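Local coordinates for protein extracellular sialidase/neuraminidase, putative (Aspergillus fumigatus, PDB 2XZJ) that probably acts as an extracellular beta-propeller sialidase that releases terminal sialic acids, KDN in particular, from glycans, at residues F35-I40 with S366-I371; I40-R45 with Y338-K343; G227-I232 with A275-V280. One frame throughout, in Å; residues are numbered along the deposited sequence.

Interaction 1. Residues F35-I40 with S366-I371. With KFN (2,6-anhydro-3-deoxy-D-glycero-D-galacto-non-2-enonic acid), chain E.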
loop_
_atom_site.group_PDB
_atom_site.type_symbol
_atom_site.label_atom_id
_atom_site.label_comp_id
_atom_site.label_asym_id
_atom_site.label_seq_id
_atom_site.Cartn_x
_atom_site.Cartn_y
_atom_site.Cartn_z
ATOM N N PHE A 35 5.355 -11.795 15.278
ATOM C CA PHE A 35 4.505 -12.039 14.105
ATOM C C PHE A 35 5.071 -13.050 13.129
ATOM O O PHE A 35 6.245 -12.964 12.721
ATOM C CB PHE A 35 4.257 -10.734 13.351
ATOM C CG PHE A 35 3.651 -9.678 14.188
ATOM C CD1 PHE A 35 2.271 -9.622 14.352
ATOM C CD2 PHE A 35 4.441 -8.758 14.842
ATOM C CE1 PHE A 35 1.680 -8.660 15.139
ATOM C CE2 PHE A 35 3.848 -7.778 15.671
ATOM C CZ PHE A 35 2.446 -7.725 15.783
ATOM N N HIS A 36 4.216 -13.992 12.740
ATOM C CA HIS A 36 4.581 -15.006 11.760
ATOM C C HIS A 36 5.036 -14.320 10.483
ATOM O O HIS A 36 6.119 -14.577 9.973
ATOM C CB HIS A 36 3.389 -15.901 11.450
ATOM C CG HIS A 36 3.701 -17.022 10.501
ATOM N ND1 HIS A 36 3.661 -16.865 9.129
ATOM C CD2 HIS A 36 4.085 -18.302 10.726
ATOM C CE1 HIS A 36 3.990 -18.009 8.549
ATOM N NE2 HIS A 36 4.259 -18.896 9.495
ATOM N N SER A 37 4.193 -13.414 10.009
ATOM C CA SER A 37 4.342 -12.807 8.697
ATOM C C SER A 37 4.038 -11.322 8.751
ATOM O O SER A 37 3.259 -10.870 9.592
ATOM C CB SER A 37 3.408 -13.492 7.715
ATOM O OG SER A 37 3.939 -14.758 7.316
ATOM N N PHE A 38 4.675 -10.578 7.848
ATOM C CA PHE A 38 4.275 -9.207 7.543
ATOM C C PHE A 38 3.793 -9.125 6.103
ATOM O O PHE A 38 4.475 -9.589 5.209
ATOM C CB PHE A 38 5.427 -8.238 7.806
ATOM C CG PHE A 38 5.837 -8.184 9.268
ATOM C CD1 PHE A 38 5.127 -7.397 10.171
ATOM C CD2 PHE A 38 6.910 -8.955 9.734
ATOM C CE1 PHE A 38 5.483 -7.361 11.525
ATOM C CE2 PHE A 38 7.282 -8.930 11.097
ATOM C CZ PHE A 38 6.560 -8.126 11.989
ATOM N N ARG A 39 2.604 -8.557 5.902
ATOM C CA ARG A 39 2.052 -8.372 4.560
ATOM C C ARG A 39 1.382 -6.990 4.445
ATOM O O ARG A 39 1.255 -6.240 5.431
ATOM C CB ARG A 39 1.027 -9.460 4.202
ATOM C CG ARG A 39 1.577 -10.864 3.977
ATOM C CD ARG A 39 0.641 -11.672 3.109
ATOM N NE ARG A 39 0.416 -10.943 1.861
ATOM C CZ ARG A 39 -0.666 -11.021 1.108
ATOM N NH1 ARG A 39 -1.675 -11.831 1.430
ATOM N NH2 ARG A 39 -0.735 -10.271 0.011
ATOM N N ILE A 40 0.982 -6.655 3.222
ATOM C CA ILE A 40 0.153 -5.472 2.984
ATOM C C ILE A 40 0.865 -4.168 3.423
ATOM O O ILE A 40 0.458 -3.509 4.406
ATOM C CB ILE A 40 -1.294 -5.634 3.617
ATOM C CG1 ILE A 40 -1.841 -7.067 3.492
ATOM C CG2 ILE A 40 -2.281 -4.630 3.028
ATOM C CD1 ILE A 40 -1.860 -7.664 2.064
ATOM N N SER A 366 3.803 -20.387 5.197
ATOM C CA SER A 366 4.854 -19.735 4.424
ATOM C C SER A 366 5.129 -18.310 4.947
ATOM O O SER A 366 4.277 -17.440 4.885
ATOM C CB SER A 366 4.491 -19.713 2.938
ATOM O OG SER A 366 4.853 -20.935 2.312
ATOM N N TYR A 367 6.333 -18.108 5.475
ATOM C CA TYR A 367 6.715 -16.849 6.079
ATOM C C TYR A 367 6.705 -15.740 5.048
ATOM O O TYR A 367 7.178 -15.925 3.931
ATOM C CB TYR A 367 8.090 -16.990 6.752
ATOM C CG TYR A 367 8.022 -17.930 7.933
ATOM C CD1 TYR A 367 7.559 -17.479 9.173
ATOM C CD2 TYR A 367 8.354 -19.280 7.798
ATOM C CE1 TYR A 367 7.456 -18.339 10.262
ATOM C CE2 TYR A 367 8.262 -20.161 8.898
ATOM C CZ TYR A 367 7.793 -19.678 10.117
ATOM O OH TYR A 367 7.705 -20.507 11.225
ATOM N N ARG A 368 6.127 -14.603 5.418
ATOM C CA ARG A 368 6.118 -13.424 4.543
ATOM C C ARG A 368 6.865 -12.264 5.185
ATOM O O ARG A 368 6.629 -11.928 6.350
ATOM C CB ARG A 368 4.699 -12.991 4.246
ATOM C CG ARG A 368 3.755 -14.094 3.798
ATOM C CD ARG A 368 4.280 -14.800 2.541
ATOM N NE ARG A 368 3.311 -15.742 1.985
ATOM C CZ ARG A 368 2.261 -15.391 1.255
ATOM N NH1 ARG A 368 2.018 -14.104 1.003
ATOM N NH2 ARG A 368 1.447 -16.318 0.783
ATOM N N ALA A 369 7.729 -11.639 4.386
ATOM C CA ALA A 369 8.621 -10.565 4.820
ATOM C C ALA A 369 8.362 -9.349 3.937
ATOM O O ALA A 369 7.755 -9.491 2.877
ATOM C CB ALA A 369 10.060 -11.006 4.660
ATOM N N ILE A 370 8.811 -8.163 4.363
ATOM C CA ILE A 370 8.662 -6.963 3.524
ATOM C C ILE A 370 10.005 -6.270 3.274
ATOM O O ILE A 370 10.732 -5.931 4.217
ATOM C CB ILE A 370 7.636 -5.974 4.108
ATOM C CG1 ILE A 370 6.264 -6.638 4.170
ATOM C CG2 ILE A 370 7.567 -4.670 3.277
ATOM C CD1 ILE A 370 5.170 -5.766 4.766
ATOM N N ILE A 371 10.294 -6.054 1.995
ATOM C CA ILE A 371 11.536 -5.441 1.544
ATOM C C ILE A 371 11.376 -3.947 1.424
ATOM O O ILE A 371 10.344 -3.473 0.962
ATOM C CB ILE A 371 11.960 -6.003 0.142
ATOM C CG1 ILE A 371 11.989 -7.530 0.144
ATOM C CG2 ILE A 371 13.277 -5.375 -0.346
ATOM C CD1 ILE A 371 12.618 -8.138 1.372
HETATM C C1 KFN E . -4.212 -11.235 -1.591
HETATM C C3 KFN E . -4.680 -9.957 0.524
HETATM C C4 KFN E . -5.613 -9.128 1.436
HETATM C C5 KFN E . -7.102 -9.380 1.074
HETATM C C6 KFN E . -7.297 -9.333 -0.463
HETATM C C7 KFN E . -8.742 -9.654 -0.938
HETATM C C8 KFN E . -8.965 -9.370 -2.433
HETATM C C9 KFN E . -10.288 -9.954 -2.899
HETATM O O5 KFN E . -7.982 -8.426 1.707
HETATM O O1B KFN E . -3.038 -11.369 -1.201
HETATM O O1A KFN E . -4.678 -11.655 -2.690
HETATM O O4 KFN E . -5.291 -9.422 2.812
HETATM O O6 KFN E . -6.425 -10.308 -1.133
HETATM C C2 KFN E . -5.143 -10.464 -0.694
HETATM O O7 KFN E . -8.988 -11.046 -0.748
HETATM O O8 KFN E . -8.954 -7.968 -2.696
HETATM O O9 KFN E . -11.386 -9.270 -2.263
HETATM O O HOH W 1 4.869 -9.867 2.737
#

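Interaction 2. Residues I40-R45 with Y338-K343. With KFN (2,6-anhydro-3-deoxy-D-glycero-D-galacto-non-2-enonic acid), chain E.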
loop_
_atom_site.group_PDB
_atom_site.type_symbol
_atom_site.label_atom_id
_atom_site.label_comp_id
_atom_site.label_asym_id
_atom_site.label_seq_id
_atom_site.Cartn_x
_atom_site.Cartn_y
_atom_site.Cartn_z
ATOM N N ILE A 40 0.982 -6.655 3.222
ATOM C CA ILE A 40 0.153 -5.472 2.984
ATOM C C ILE A 40 0.865 -4.168 3.423
ATOM O O ILE A 40 0.458 -3.509 4.406
ATOM C CB ILE A 40 -1.294 -5.634 3.617
ATOM C CG1 ILE A 40 -1.841 -7.067 3.492
ATOM C CG2 ILE A 40 -2.281 -4.630 3.028
ATOM C CD1 ILE A 40 -1.860 -7.664 2.064
ATOM N N PRO A 41 1.948 -3.793 2.703
ATOM C CA PRO A 41 2.714 -2.582 3.010
ATOM C C PRO A 41 2.037 -1.261 2.621
ATOM O O PRO A 41 1.198 -1.206 1.711
ATOM C CB PRO A 41 3.986 -2.766 2.146
ATOM C CG PRO A 41 3.480 -3.579 0.960
ATOM C CD PRO A 41 2.612 -4.587 1.640
ATOM N N ALA A 42 2.420 -0.196 3.314
ATOM C CA ALA A 42 2.039 1.159 2.925
ATOM C C ALA A 42 3.123 2.101 3.422
ATOM O O ALA A 42 3.601 1.973 4.559
ATOM C CB ALA A 42 0.715 1.527 3.535
ATOM N N VAL A 43 3.494 3.065 2.598
ATOM C CA VAL A 43 4.558 3.994 2.986
ATOM C C VAL A 43 4.264 5.421 2.552
ATOM O O VAL A 43 3.799 5.653 1.429
ATOM C CB VAL A 43 5.953 3.512 2.487
ATOM C CG1 VAL A 43 6.052 3.504 0.921
ATOM C CG2 VAL A 43 7.091 4.340 3.126
ATOM N N VAL A 44 4.533 6.372 3.452
ATOM C CA VAL A 44 4.451 7.783 3.118
ATOM C C VAL A 44 5.642 8.554 3.710
ATOM O O VAL A 44 6.160 8.193 4.763
ATOM C CB VAL A 44 3.138 8.430 3.663
ATOM C CG1 VAL A 44 1.917 7.953 2.891
ATOM C CG2 VAL A 44 2.955 8.124 5.144
ATOM N N ARG A 45 6.047 9.605 3.006
ATOM C CA ARG A 45 6.952 10.625 3.543
ATOM C C ARG A 45 6.129 11.772 4.131
ATOM O O ARG A 45 5.222 12.300 3.493
ATOM C CB ARG A 45 7.928 11.153 2.472
ATOM C CG ARG A 45 8.928 12.211 3.006
ATOM C CD ARG A 45 9.914 12.735 1.951
ATOM N NE ARG A 45 9.249 13.332 0.800
ATOM C CZ ARG A 45 9.747 14.308 0.042
ATOM N NH1 ARG A 45 10.919 14.868 0.317
ATOM N NH2 ARG A 45 9.046 14.745 -0.991
ATOM N N TYR A 338 2.229 -7.390 -3.101
ATOM C CA TYR A 338 1.813 -6.004 -2.807
ATOM C C TYR A 338 3.000 -5.071 -2.655
ATOM O O TYR A 338 4.089 -5.501 -2.245
ATOM C CB TYR A 338 1.002 -5.971 -1.495
ATOM C CG TYR A 338 -0.412 -6.507 -1.596
ATOM C CD1 TYR A 338 -0.696 -7.680 -2.302
ATOM C CD2 TYR A 338 -1.468 -5.841 -0.970
ATOM C CE1 TYR A 338 -2.011 -8.170 -2.393
ATOM C CE2 TYR A 338 -2.772 -6.320 -1.052
ATOM C CZ TYR A 338 -3.028 -7.490 -1.760
ATOM O OH TYR A 338 -4.317 -7.957 -1.828
ATOM N N SER A 339 2.774 -3.783 -2.944
ATOM C CA SER A 339 3.829 -2.777 -2.933
ATOM C C SER A 339 3.273 -1.403 -2.556
ATOM O O SER A 339 2.071 -1.192 -2.647
ATOM C CB SER A 339 4.496 -2.697 -4.310
ATOM O OG SER A 339 3.607 -2.195 -5.283
ATOM N N SER A 340 4.164 -0.489 -2.152
ATOM C CA SER A 340 3.826 0.906 -1.855
ATOM C C SER A 340 5.069 1.743 -2.137
ATOM O O SER A 340 6.196 1.323 -1.833
ATOM C CB SER A 340 3.380 1.082 -0.393
ATOM O OG SER A 340 2.882 2.396 -0.114
ATOM N N MET A 341 4.860 2.908 -2.743
ATOM C CA MET A 341 5.946 3.867 -3.007
ATOM C C MET A 341 5.709 5.263 -2.420
ATOM O O MET A 341 4.570 5.756 -2.333
ATOM C CB MET A 341 6.221 4.034 -4.509
ATOM C CG MET A 341 6.598 2.757 -5.278
ATOM S SD MET A 341 6.656 3.049 -7.063
ATOM C CE MET A 341 4.906 3.217 -7.443
ATOM N N THR A 342 6.828 5.895 -2.089
ATOM C CA THR A 342 6.916 7.293 -1.696
ATOM C C THR A 342 8.115 7.927 -2.407
ATOM O O THR A 342 9.005 7.226 -2.906
ATOM C CB THR A 342 7.109 7.406 -0.154
ATOM O OG1 THR A 342 7.228 8.776 0.225
ATOM C CG2 THR A 342 8.354 6.652 0.291
ATOM N N LYS A 343 8.160 9.254 -2.452
ATOM C CA LYS A 343 9.419 9.923 -2.748
ATOM C C LYS A 343 10.141 10.153 -1.434
ATOM O O LYS A 343 9.499 10.429 -0.431
ATOM C CB LYS A 343 9.182 11.276 -3.390
ATOM C CG LYS A 343 8.638 11.220 -4.797
ATOM C CD LYS A 343 8.477 12.641 -5.299
ATOM C CE LYS A 343 7.068 13.152 -5.079
ATOM N NZ LYS A 343 6.964 14.623 -5.358
HETATM C C1 KFN E . -4.212 -11.235 -1.591
HETATM C C3 KFN E . -4.680 -9.957 0.524
HETATM C C4 KFN E . -5.613 -9.128 1.436
HETATM C C5 KFN E . -7.102 -9.380 1.074
HETATM C C6 KFN E . -7.297 -9.333 -0.463
HETATM C C7 KFN E . -8.742 -9.654 -0.938
HETATM C C8 KFN E . -8.965 -9.370 -2.433
HETATM C C9 KFN E . -10.288 -9.954 -2.899
HETATM O O5 KFN E . -7.982 -8.426 1.707
HETATM O O1B KFN E . -3.038 -11.369 -1.201
HETATM O O1A KFN E . -4.678 -11.655 -2.690
HETATM O O4 KFN E . -5.291 -9.422 2.812
HETATM O O6 KFN E . -6.425 -10.308 -1.133
HETATM C C2 KFN E . -5.143 -10.464 -0.694
HETATM O O7 KFN E . -8.988 -11.046 -0.748
HETATM O O8 KFN E . -8.954 -7.968 -2.696
HETATM O O9 KFN E . -11.386 -9.270 -2.263
HETATM O O HOH W 2 3.097 7.268 -0.659
#

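Interaction 3. Residues G227-I232 with A275-V280. With KFN (2,6-anhydro-3-deoxy-D-glycero-D-galacto-non-2-enonic acid), chain E.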
loop_
_atom_site.group_PDB
_atom_site.type_symbol
_atom_site.label_atom_id
_atom_site.label_comp_id
_atom_site.label_asym_id
_atom_site.label_seq_id
_atom_site.Cartn_x
_atom_site.Cartn_y
_atom_site.Cartn_z
ATOM N N GLY A 227 -12.636 -1.693 -8.703
ATOM C CA GLY A 227 -12.188 -2.885 -7.994
ATOM C C GLY A 227 -12.395 -2.809 -6.495
ATOM O O GLY A 227 -12.865 -1.797 -5.959
ATOM N N ALA A 228 -12.030 -3.894 -5.820
ATOM C CA ALA A 228 -11.941 -3.913 -4.347
ATOM C C ALA A 228 -10.671 -3.198 -3.854
ATOM O O ALA A 228 -10.715 -2.458 -2.866
ATOM C CB ALA A 228 -11.970 -5.360 -3.841
ATOM N N GLU A 229 -9.544 -3.436 -4.537
ATOM C CA GLU A 229 -8.263 -2.819 -4.152
ATOM C C GLU A 229 -7.810 -1.800 -5.191
ATOM O O GLU A 229 -7.296 -2.159 -6.248
ATOM C CB GLU A 229 -7.191 -3.885 -3.923
ATOM C CG GLU A 229 -7.465 -4.773 -2.717
ATOM C CD GLU A 229 -6.341 -5.771 -2.473
ATOM O OE1 GLU A 229 -5.564 -6.056 -3.417
ATOM O OE2 GLU A 229 -6.216 -6.241 -1.328
ATOM N N GLY A 230 -8.039 -0.529 -4.900
ATOM C CA GLY A 230 -7.778 0.527 -5.864
ATOM C C GLY A 230 -6.553 1.348 -5.530
ATOM O O GLY A 230 -6.104 1.369 -4.364
ATOM N N THR A 231 -5.996 1.974 -6.569
ATOM C CA THR A 231 -4.965 3.013 -6.421
ATOM C C THR A 231 -5.461 4.300 -7.070
ATOM O O THR A 231 -6.312 4.267 -7.958
ATOM C CB THR A 231 -3.604 2.609 -7.026
ATOM O OG1 THR A 231 -3.639 2.677 -8.453
ATOM C CG2 THR A 231 -3.184 1.205 -6.586
ATOM N N ILE A 232 -4.934 5.426 -6.614
ATOM C CA ILE A 232 -5.360 6.729 -7.110
ATOM C C ILE A 232 -4.107 7.570 -7.299
ATOM O O ILE A 232 -3.127 7.475 -6.516
ATOM C CB ILE A 232 -6.391 7.417 -6.155
ATOM C CG1 ILE A 232 -6.982 8.691 -6.792
ATOM C CG2 ILE A 232 -5.746 7.757 -4.807
ATOM C CD1 ILE A 232 -8.018 8.467 -7.870
ATOM N N ALA A 275 -3.914 -10.429 -10.764
ATOM C CA ALA A 275 -4.913 -10.223 -9.697
ATOM C C ALA A 275 -4.178 -10.024 -8.369
ATOM O O ALA A 275 -4.210 -10.865 -7.469
ATOM C CB ALA A 275 -5.928 -11.375 -9.613
ATOM N N CYS A 276 -3.476 -8.905 -8.280
ATOM C CA CYS A 276 -2.766 -8.535 -7.067
ATOM C C CYS A 276 -2.840 -7.015 -6.906
ATOM O O CYS A 276 -3.149 -6.311 -7.862
ATOM C CB CYS A 276 -1.317 -9.019 -7.181
ATOM S SG CYS A 276 -0.202 -8.722 -5.750
ATOM N N GLN A 277 -2.589 -6.511 -5.695
ATOM C CA GLN A 277 -2.471 -5.060 -5.478
ATOM C C GLN A 277 -1.225 -4.496 -6.200
ATOM O O GLN A 277 -0.259 -5.240 -6.531
ATOM C CB GLN A 277 -2.489 -4.795 -3.955
ATOM C CG GLN A 277 -2.298 -3.352 -3.472
ATOM C CD GLN A 277 -0.827 -2.977 -3.228
ATOM O OE1 GLN A 277 0.079 -3.616 -3.738
ATOM N NE2 GLN A 277 -0.602 -1.928 -2.434
ATOM N N GLY A 278 -1.273 -3.193 -6.494
ATOM C CA GLY A 278 -0.148 -2.468 -7.086
ATOM C C GLY A 278 -0.070 -1.091 -6.424
ATOM O O GLY A 278 -0.885 -0.775 -5.546
ATOM N N SER A 279 0.894 -0.287 -6.849
ATOM C CA SER A 279 1.041 1.063 -6.335
ATOM C C SER A 279 1.334 2.066 -7.465
ATOM O O SER A 279 1.808 1.681 -8.559
ATOM C CB SER A 279 2.119 1.100 -5.243
ATOM O OG SER A 279 3.369 0.638 -5.729
ATOM N N VAL A 280 1.019 3.338 -7.206
ATOM C CA VAL A 280 1.212 4.436 -8.170
ATOM C C VAL A 280 1.744 5.678 -7.409
ATOM O O VAL A 280 1.387 5.892 -6.247
ATOM C CB VAL A 280 -0.113 4.713 -9.000
ATOM C CG1 VAL A 280 -1.209 5.353 -8.127
ATOM C CG2 VAL A 280 0.136 5.550 -10.268
HETATM C C1 KFN E . -4.212 -11.235 -1.591
HETATM C C3 KFN E . -4.680 -9.957 0.524
HETATM C C4 KFN E . -5.613 -9.128 1.436
HETATM C C5 KFN E . -7.102 -9.380 1.074
HETATM C C6 KFN E . -7.297 -9.333 -0.463
HETATM C C7 KFN E . -8.742 -9.654 -0.938
HETATM C C8 KFN E . -8.965 -9.370 -2.433
HETATM C C9 KFN E . -10.288 -9.954 -2.899
HETATM O O5 KFN E . -7.982 -8.426 1.707
HETATM O O1B KFN E . -3.038 -11.369 -1.201
HETATM O O1A KFN E . -4.678 -11.655 -2.690
HETATM O O4 KFN E . -5.291 -9.422 2.812
HETATM O O6 KFN E . -6.425 -10.308 -1.133
HETATM C C2 KFN E . -5.143 -10.464 -0.694
HETATM O O7 KFN E . -8.988 -11.046 -0.748
HETATM O O8 KFN E . -8.954 -7.968 -2.696
HETATM O O9 KFN E . -11.386 -9.270 -2.263
HETATM O O HOH W 3 -4.451 -2.223 -6.193
HETATM O O HOH W 4 -0.600 7.726 -5.385
#

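Interaction 1. Residues F35-I40 with S366-I371
The H36 and Y367 rings form an offset stack, centroids 4.1 Å apart and planes inclined by 16°, with H36 NE2 over one face near the rim of the phenol and S366 O at the imidazole edge. H36 CG stands anti to its backbone N (chi1 -177°), which carries the imidazole to Y367. The imidazole is held in rotation through both nitrogens: NE2 bonds N365 OD1, and H36 ND1 shares a hydrogen bond with S37 OG at 2.8 Å. The same S37 OG accepts R368 N at 2.9 Å. Beside it, F38 N donates to R368 O at 2.8 Å.

The R39 guanidinium has I40 CD1 on one face, 3.5 Å above the plane, and R368 NH1 over the opposite one, 3.6 Å from R39 NE. At its edge NH1 and NH2 grip a single carboxylate oxygen, KFN O1B, NH2 at 2.8 Å; E354 holds NE by a salt bridge. R302 and R245 also bind KFN, consistent with the arginine triad of sialidases.

Strands 37-40 and 368-371 belong to neighbouring sheets and diverge by 58°, so direct backbone bonding is confined to one pair, and water 1 bridges F38 O and A369 O. H36 and S37 form a classic beta bulge opposite R58 of strand 51-58, while I370 packs on A55 and L352.

Interaction 2. Residues I40-R45 with Y338-K343
I40 CD1 sits over one face of the Y338 ring, 3.8 Å from its centroid and 25° off the normal, a CH-pi contact displaced toward the CE2 side. Next along, P41 CD meets Y338 CB at 3.8 Å, the two side chains crossing at about a right angle. S340 then supplies the direct hydrogen bond between the strands: with OG anti to the backbone N (chi1 -173°) the hydroxyl reaches across and accepts V43 N at 2.9 Å. V43 packs beside it, CG1 lying 3.5 Å from S340 OG and CG2 3.9 Å from T342 CG2. T342 OG1 donates to K343 O at 2.9 Å from above the carbonyl plane, and R45 lays a guanidinium face over the K343 carbonyl carbon.

Strands 40-45 and 338-343 run parallel, only 3° apart, but their axes come no closer than 5.6 Å and no backbone N-H bonds directly to a backbone oxygen across the gap. Water 2 spans it instead, donating to V43 O and to M341 O. Each strand spends its backbone bonds on its own sheet, A42 on F54 and S340 on L352, as expected for inner strands of adjacent propeller blades.

Further out, E354 receives both I40 N and Y338 N on its carboxylate, tying I40 to Y338 across the seam, and R39 makes a cation-pi contact with the Y338 ring. Y338 OH is hydrogen-bonded to E229. A tyrosine paired with a glutamate next to the bound sugar is consistent with the tyrosine-glutamate nucleophile pair of sialidases; I40, R39 and E229 together probably position the ring and its hydroxyl beside KFN.

Interaction 3. Residues G227-I232 with A275-V280
Two side-chain torsions set the meeting of E229 with Q277. E229 CG is anti to the carbonyl carbon (chi1 -67°) and the chain is extended beyond it, so the carboxylate projects to the neighbouring segment; in Q277, chi1 of 177° takes CG and the amide away, and the contact is made by CB, 3.4 Å from E229 OE1. The segments join two blades of the six-bladed sialidase beta-propeller: the first leads into strand 232-234, the second into strand 279-284, their touching parts running within 4° of parallel.

No direct hydrogen bond links them. T231 packs on two residues of the other segment instead: its CG2 comes 3.2 Å from G278 O, and T231 OG1 lies 3.6 Å from V280 CG1 while its hydroxyl is bonded to N243 O within its own blade. Water 4 bridges the segments, donating to I232 O and to V280 O, each at 2.8 Å. Nearer the sugar, water 3 donates to E229 O and takes only a weak bond from G278 N.

The polar ends of the first pair are committed to other residues. E229 OE1 forms a salt bridge with R245, a residue that also binds KFN, and OE2 is hydrogen-bonded to Y338 OH; the carboxylate is thus held from both oxygens. Q277 NE2 is shared between S339 O and P187 O, which ties its amide to strand 334-343 and to the loop carrying P187. Where this packing reaches the ligand pocket, E229 OE2 lies 3.4 Å from KFN C6.

In the fold
Interactions 1 and 2 share I40 and strand 37-45, with centres about 15 Å apart; both also reach the sheet made by strands 12-18, 368-375, 349-356 and 334-343, which combines the two ends of the chain. Interaction 3, about 12 Å from interaction 2 and 19 Å from interaction 1 between centres, joins two other blades. Along the chain the three are nested, 3 inside 2 inside 1. Interactions 2 and 3 touch directly through the polar side chains of E229 and Q277. All three come to KFN, so seams between separate blades converge on one pocket near the propeller axis.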